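Local coordinates for protein intracellular serine protease (Bacillus licheniformis, PDB 4ZOQ) that probably acts as a subtilisin-like serine endopeptidase that cuts lanthipeptide precursors at a specific sequence, at residues A63-D75 and P99-G113. Sequence-based numbering, arbitrary orientation.
Sequences ASVNTNGGWNYID and PDVTITPYQVLDEKG
Residues 64-66 and 71-73 run parallel to strand 102-107 and meet it in two single bridges, Val65 with Ile103 and Asn72 with Gln107. In the first, Ile103 N donates to Ser64 O and Asn66 N to Ile103 O. In the second, Gln107 N donates to Trp71 O at 2.9 Å and Tyr73 N to Gln107 O. Between the bridges the 66-69 segment makes a type I turn. Both ends of the Asn66 amide are used: OD1 accepts from Asn68 N in an Asx turn, while ND2 donates to Thr104 OG1 at 2.9 Å. That bond is nearly straight (172°), with the hydroxyl in the amide plane; OG1 also bonds to His131. The amides of Asn72 and Gln107 stack with planes 17° apart. A chi1 of 178° sets Asn72 CG beside its own carbonyl carbon, where OD1 accepts from Ile74 N at 2.7 Å and Asp75 N at 3.1 Å. Replacing Asn72 with alanine is likely to leave these two N-H groups without this acceptor and the Gln107 amide without its stacking partner. The side chains of Tyr73 and Tyr106 lie side by side and point the same way; their rings meet at the edges, with Tyr73 OH 3.3 Å from Tyr106 CD2. Tyr73 OH bonds to Asp125 and Tyr106 OH to Asp129. Ile74 CD1 reaches Leu109 C at 3.5 Å and touches the Asp110 carboxylate. Strand 102-107 also pairs with strand 46-51, so residues 63-75 add two short bridges to the largely parallel sheet of the subtilase fold, and Leu109 lies near the predicted catalytic Asp51 and His86.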
loop_
_atom_site.group_PDB
_atom_site.type_symbol
_atom_site.label_atom_id
_atom_site.label_comp_id
_atom_site.label_asym_id
_atom_site.label_seq_id
_atom_site.Cartn_x
_atom_site.Cartn_y
_atom_site.Cartn_z
ATOM N N ALA B 63 5.375 -13.505 13.938
ATOM C CA ALA B 63 4.528 -13.248 15.129
ATOM C C ALA B 63 3.294 -12.376 14.865
ATOM O O ALA B 63 2.330 -12.422 15.645
ATOM C CB ALA B 63 5.348 -12.608 16.244
ATOM N N SER B 64 3.365 -11.542 13.820
ATOM C CA SER B 64 2.314 -10.574 13.450
ATOM C C SER B 64 1.480 -11.024 12.271
ATOM O O SER B 64 0.448 -10.422 11.956
ATOM C CB SER B 64 2.921 -9.210 13.103
ATOM O OG SER B 64 3.729 -8.724 14.156
ATOM N N VAL B 65 1.968 -12.027 11.549
ATOM C CA VAL B 65 1.235 -12.488 10.382
ATOM C C VAL B 65 -0.074 -13.106 10.850
ATOM O O VAL B 65 -0.116 -13.872 11.828
ATOM C CB VAL B 65 2.035 -13.491 9.535
ATOM C CG1 VAL B 65 1.163 -14.086 8.456
ATOM C CG2 VAL B 65 3.229 -12.799 8.909
ATOM N N ASN B 66 -1.148 -12.671 10.196
ATOM C CA ASN B 66 -2.468 -13.244 10.359
ATOM C C ASN B 66 -2.350 -14.759 10.354
ATOM O O ASN B 66 -1.867 -15.340 9.386
ATOM C CB ASN B 66 -3.392 -12.748 9.239
ATOM C CG ASN B 66 -4.845 -13.064 9.496
ATOM O OD1 ASN B 66 -5.181 -14.136 9.993
ATOM N ND2 ASN B 66 -5.721 -12.118 9.170
ATOM N N THR B 67 -2.813 -15.397 11.421
ATOM C CA THR B 67 -2.653 -16.844 11.569
ATOM C C THR B 67 -3.363 -17.599 10.454
ATOM O O THR B 67 -2.937 -18.690 10.055
ATOM C CB THR B 67 -3.169 -17.327 12.948
ATOM O OG1 THR B 67 -4.460 -16.756 13.200
ATOM C CG2 THR B 67 -2.234 -16.874 14.056
ATOM N N ASN B 68 -4.399 -16.980 9.899
ATOM C CA ASN B 68 -5.136 -17.582 8.801
ATOM C C ASN B 68 -4.414 -17.366 7.479
ATOM O O ASN B 68 -4.871 -17.816 6.419
ATOM C CB ASN B 68 -6.531 -16.963 8.716
ATOM C CG ASN B 68 -7.363 -17.242 9.951
ATOM O OD1 ASN B 68 -7.111 -18.211 10.675
ATOM N ND2 ASN B 68 -8.374 -16.398 10.193
ATOM N N GLY B 69 -3.249 -16.721 7.561
ATOM C CA GLY B 69 -2.509 -16.342 6.378
ATOM C C GLY B 69 -3.396 -15.405 5.575
ATOM O O GLY B 69 -4.219 -14.662 6.126
ATOM N N GLY B 70 -3.287 -15.475 4.258
ATOM C CA GLY B 70 -4.099 -14.614 3.430
ATOM C C GLY B 70 -4.357 -15.180 2.055
ATOM O O GLY B 70 -3.880 -16.272 1.723
ATOM N N TRP B 71 -5.069 -14.416 1.229
ATOM C CA TRP B 71 -5.482 -14.926 -0.058
ATOM C C TRP B 71 -4.585 -14.478 -1.218
ATOM O O TRP B 71 -4.168 -13.324 -1.299
ATOM C CB TRP B 71 -6.920 -14.507 -0.315
ATOM C CG TRP B 71 -7.565 -15.267 -1.412
ATOM C CD1 TRP B 71 -7.984 -14.789 -2.613
ATOM C CD2 TRP B 71 -7.818 -16.680 -1.425
ATOM N NE1 TRP B 71 -8.525 -15.813 -3.364
ATOM C CE2 TRP B 71 -8.420 -16.985 -2.659
ATOM C CE3 TRP B 71 -7.598 -17.714 -0.505
ATOM C CZ2 TRP B 71 -8.816 -18.277 -2.998
ATOM C CZ3 TRP B 71 -7.990 -19.002 -0.846
ATOM C CH2 TRP B 71 -8.598 -19.270 -2.077
ATOM N N ASN B 72 -4.231 -15.434 -2.068
ATOM C CA ASN B 72 -3.576 -15.167 -3.338
ATOM C C ASN B 72 -4.631 -15.098 -4.459
ATOM O O ASN B 72 -5.228 -16.117 -4.824
ATOM C CB ASN B 72 -2.529 -16.247 -3.611
ATOM C CG ASN B 72 -1.821 -16.081 -4.935
ATOM O OD1 ASN B 72 -2.264 -15.355 -5.831
ATOM N ND2 ASN B 72 -0.693 -16.781 -5.072
ATOM N N TYR B 73 -4.876 -13.906 -4.997
ATOM C CA TYR B 73 -5.923 -13.748 -6.007
ATOM C C TYR B 73 -5.454 -14.162 -7.392
ATOM O O TYR B 73 -6.259 -14.293 -8.312
ATOM C CB TYR B 73 -6.440 -12.307 -6.033
ATOM C CG TYR B 73 -7.166 -11.942 -4.762
ATOM C CD1 TYR B 73 -8.552 -12.050 -4.671
ATOM C CD2 TYR B 73 -6.466 -11.538 -3.636
ATOM C CE1 TYR B 73 -9.218 -11.737 -3.506
ATOM C CE2 TYR B 73 -7.123 -11.226 -2.461
ATOM C CZ TYR B 73 -8.496 -11.322 -2.400
ATOM O OH TYR B 73 -9.141 -11.002 -1.221
ATOM N N ILE B 74 -4.153 -14.353 -7.545
ATOM C CA ILE B 74 -3.598 -14.718 -8.839
ATOM C C ILE B 74 -3.802 -16.214 -9.084
ATOM O O ILE B 74 -4.112 -16.629 -10.197
ATOM C CB ILE B 74 -2.101 -14.306 -8.952
ATOM C CG1 ILE B 74 -2.017 -12.792 -9.126
ATOM C CG2 ILE B 74 -1.433 -14.943 -10.159
ATOM C CD1 ILE B 74 -0.625 -12.230 -9.021
ATOM N N ASP B 75 -3.591 -17.019 -8.047
ATOM C CA ASP B 75 -3.726 -18.461 -8.176
ATOM C C ASP B 75 -4.958 -19.029 -7.478
ATOM O O ASP B 75 -5.174 -20.236 -7.498
ATOM C CB ASP B 75 -2.479 -19.134 -7.621
ATOM C CG ASP B 75 -1.240 -18.796 -8.416
ATOM O OD1 ASP B 75 -1.378 -18.278 -9.551
ATOM O OD2 ASP B 75 -0.129 -19.026 -7.890
ATOM N N PRO B 99 5.227 -3.154 15.758
ATOM C CA PRO B 99 5.611 -4.566 15.692
ATOM C C PRO B 99 4.523 -5.544 16.114
ATOM O O PRO B 99 4.602 -6.698 15.730
ATOM C CB PRO B 99 6.842 -4.648 16.626
ATOM C CG PRO B 99 6.897 -3.357 17.368
ATOM C CD PRO B 99 6.158 -2.341 16.561
ATOM N N ASP B 100 3.494 -5.093 16.814
ATOM C CA ASP B 100 2.484 -6.028 17.292
ATOM C C ASP B 100 1.151 -5.994 16.535
ATOM O O ASP B 100 0.296 -6.837 16.805
ATOM C CB ASP B 100 2.227 -5.779 18.784
ATOM C CG ASP B 100 3.371 -6.252 19.653
ATOM O OD1 ASP B 100 4.038 -7.211 19.227
ATOM O OD2 ASP B 100 3.626 -5.641 20.728
ATOM N N VAL B 101 0.951 -5.056 15.602
ATOM C CA VAL B 101 -0.296 -5.074 14.825
ATOM C C VAL B 101 -0.299 -6.263 13.898
ATOM O O VAL B 101 0.761 -6.752 13.495
ATOM C CB VAL B 101 -0.530 -3.800 14.010
ATOM C CG1 VAL B 101 -0.837 -2.642 14.942
ATOM C CG2 VAL B 101 0.645 -3.516 13.103
ATOM N N THR B 102 -1.490 -6.753 13.552
ATOM C CA THR B 102 -1.537 -7.943 12.710
ATOM C C THR B 102 -1.387 -7.524 11.249
ATOM O O THR B 102 -1.863 -6.461 10.849
ATOM C CB THR B 102 -2.851 -8.742 12.934
ATOM O OG1 THR B 102 -2.844 -9.312 14.251
ATOM C CG2 THR B 102 -2.997 -9.853 11.915
ATOM N N ILE B 103 -0.676 -8.322 10.461
ATOM C CA ILE B 103 -0.516 -7.989 9.055
ATOM C C ILE B 103 -1.115 -9.105 8.206
ATOM O O ILE B 103 -0.724 -10.251 8.339
ATOM C CB ILE B 103 0.978 -7.789 8.662
ATOM C CG1 ILE B 103 1.594 -6.582 9.368
ATOM C CG2 ILE B 103 1.126 -7.620 7.162
ATOM C CD1 ILE B 103 3.137 -6.556 9.303
ATOM N N THR B 104 -2.035 -8.771 7.308
ATOM C CA THR B 104 -2.637 -9.789 6.450
ATOM C C THR B 104 -2.292 -9.573 4.985
ATOM O O THR B 104 -2.666 -8.553 4.408
ATOM C CB THR B 104 -4.169 -9.792 6.552
ATOM O OG1 THR B 104 -4.586 -9.750 7.924
ATOM C CG2 THR B 104 -4.741 -11.012 5.847
ATOM N N PRO B 105 -1.645 -10.566 4.358
ATOM C CA PRO B 105 -1.246 -10.443 2.947
ATOM C C PRO B 105 -2.417 -10.715 2.000
ATOM O O PRO B 105 -3.075 -11.750 2.139
ATOM C CB PRO B 105 -0.158 -11.517 2.790
ATOM C CG PRO B 105 -0.555 -12.594 3.798
ATOM C CD PRO B 105 -1.260 -11.869 4.948
ATOM N N TYR B 106 -2.698 -9.769 1.104
ATOM C CA TYR B 106 -3.599 -9.971 -0.018
ATOM C C TYR B 106 -2.778 -9.913 -1.284
ATOM O O TYR B 106 -2.524 -8.818 -1.813
ATOM C CB TYR B 106 -4.701 -8.916 -0.063
ATOM C CG TYR B 106 -5.716 -9.025 1.058
ATOM C CD1 TYR B 106 -5.380 -8.680 2.365
ATOM C CD2 TYR B 106 -7.002 -9.470 0.812
ATOM C CE1 TYR B 106 -6.295 -8.767 3.390
ATOM C CE2 TYR B 106 -7.941 -9.560 1.835
ATOM C CZ TYR B 106 -7.576 -9.209 3.121
ATOM O OH TYR B 106 -8.492 -9.297 4.141
ATOM N N GLN B 107 -2.376 -11.090 -1.767
ATOM C CA GLN B 107 -1.445 -11.213 -2.889
ATOM C C GLN B 107 -2.108 -10.966 -4.238
ATOM O O GLN B 107 -2.873 -11.791 -4.736
ATOM C CB GLN B 107 -0.771 -12.594 -2.883
ATOM C CG GLN B 107 0.212 -12.769 -4.033
ATOM C CD GLN B 107 1.132 -13.963 -3.837
ATOM O OE1 GLN B 107 0.974 -14.729 -2.894
ATOM N NE2 GLN B 107 2.133 -14.085 -4.690
ATOM N N VAL B 108 -1.819 -9.814 -4.822
ATOM C CA VAL B 108 -2.384 -9.454 -6.118
ATOM C C VAL B 108 -1.304 -9.184 -7.150
ATOM O O VAL B 108 -1.596 -8.841 -8.288
ATOM C CB VAL B 108 -3.290 -8.233 -5.994
ATOM C CG1 VAL B 108 -4.383 -8.490 -4.977
ATOM C CG2 VAL B 108 -2.473 -7.012 -5.580
ATOM N N LEU B 109 -0.054 -9.345 -6.740
ATOM C CA LEU B 109 1.093 -9.138 -7.619
ATOM C C LEU B 109 1.998 -10.356 -7.613
ATOM O O LEU B 109 2.065 -11.111 -6.625
ATOM C CB LEU B 109 1.923 -7.914 -7.197
ATOM C CG LEU B 109 1.266 -6.547 -7.008
ATOM C CD1 LEU B 109 2.280 -5.581 -6.412
ATOM C CD2 LEU B 109 0.737 -6.031 -8.330
ATOM N N ASP B 110 2.624 -10.589 -8.754
ATOM C CA ASP B 110 3.776 -11.473 -8.847
ATOM C C ASP B 110 4.703 -10.891 -9.898
ATOM O O ASP B 110 4.589 -9.709 -10.219
ATOM C CB ASP B 110 3.378 -12.926 -9.126
ATOM C CG ASP B 110 2.552 -13.093 -10.390
ATOM O OD1 ASP B 110 2.420 -12.146 -11.204
ATOM O OD2 ASP B 110 2.025 -14.213 -10.554
ATOM N N GLU B 111 5.622 -11.709 -10.405
ATOM C CA GLU B 111 6.550 -11.285 -11.448
ATOM C C GLU B 111 5.943 -10.454 -12.599
ATOM O O GLU B 111 6.428 -9.362 -12.898
ATOM C CB GLU B 111 7.222 -12.520 -12.053
ATOM C CG GLU B 111 7.627 -12.301 -13.506
ATOM C CD GLU B 111 7.822 -13.585 -14.281
ATOM O OE1 GLU B 111 7.585 -14.678 -13.711
ATOM O OE2 GLU B 111 8.141 -13.490 -15.489
ATOM N N LYS B 112 4.853 -10.925 -13.202
ATOM C CA LYS B 112 4.368 -10.323 -14.443
ATOM C C LYS B 112 3.703 -8.988 -14.131
ATOM O O LYS B 112 3.559 -8.108 -14.995
ATOM C CB LYS B 112 3.393 -11.286 -15.137
ATOM C CG LYS B 112 2.363 -10.686 -16.073
ATOM C CD LYS B 112 2.916 -10.728 -17.504
ATOM C CE LYS B 112 1.998 -10.096 -18.521
ATOM N NZ LYS B 112 1.764 -8.676 -18.154
ATOM N N GLY B 113 3.304 -8.844 -12.874
ATOM C CA GLY B 113 2.701 -7.616 -12.410
ATOM C C GLY B 113 1.412 -7.995 -11.718
ATOM O O GLY B 113 1.295 -9.073 -11.126
HETATM O O HOH W 1 0.067 -9.808 15.689
HETATM O O HOH W 2 4.137 -9.491 17.139
#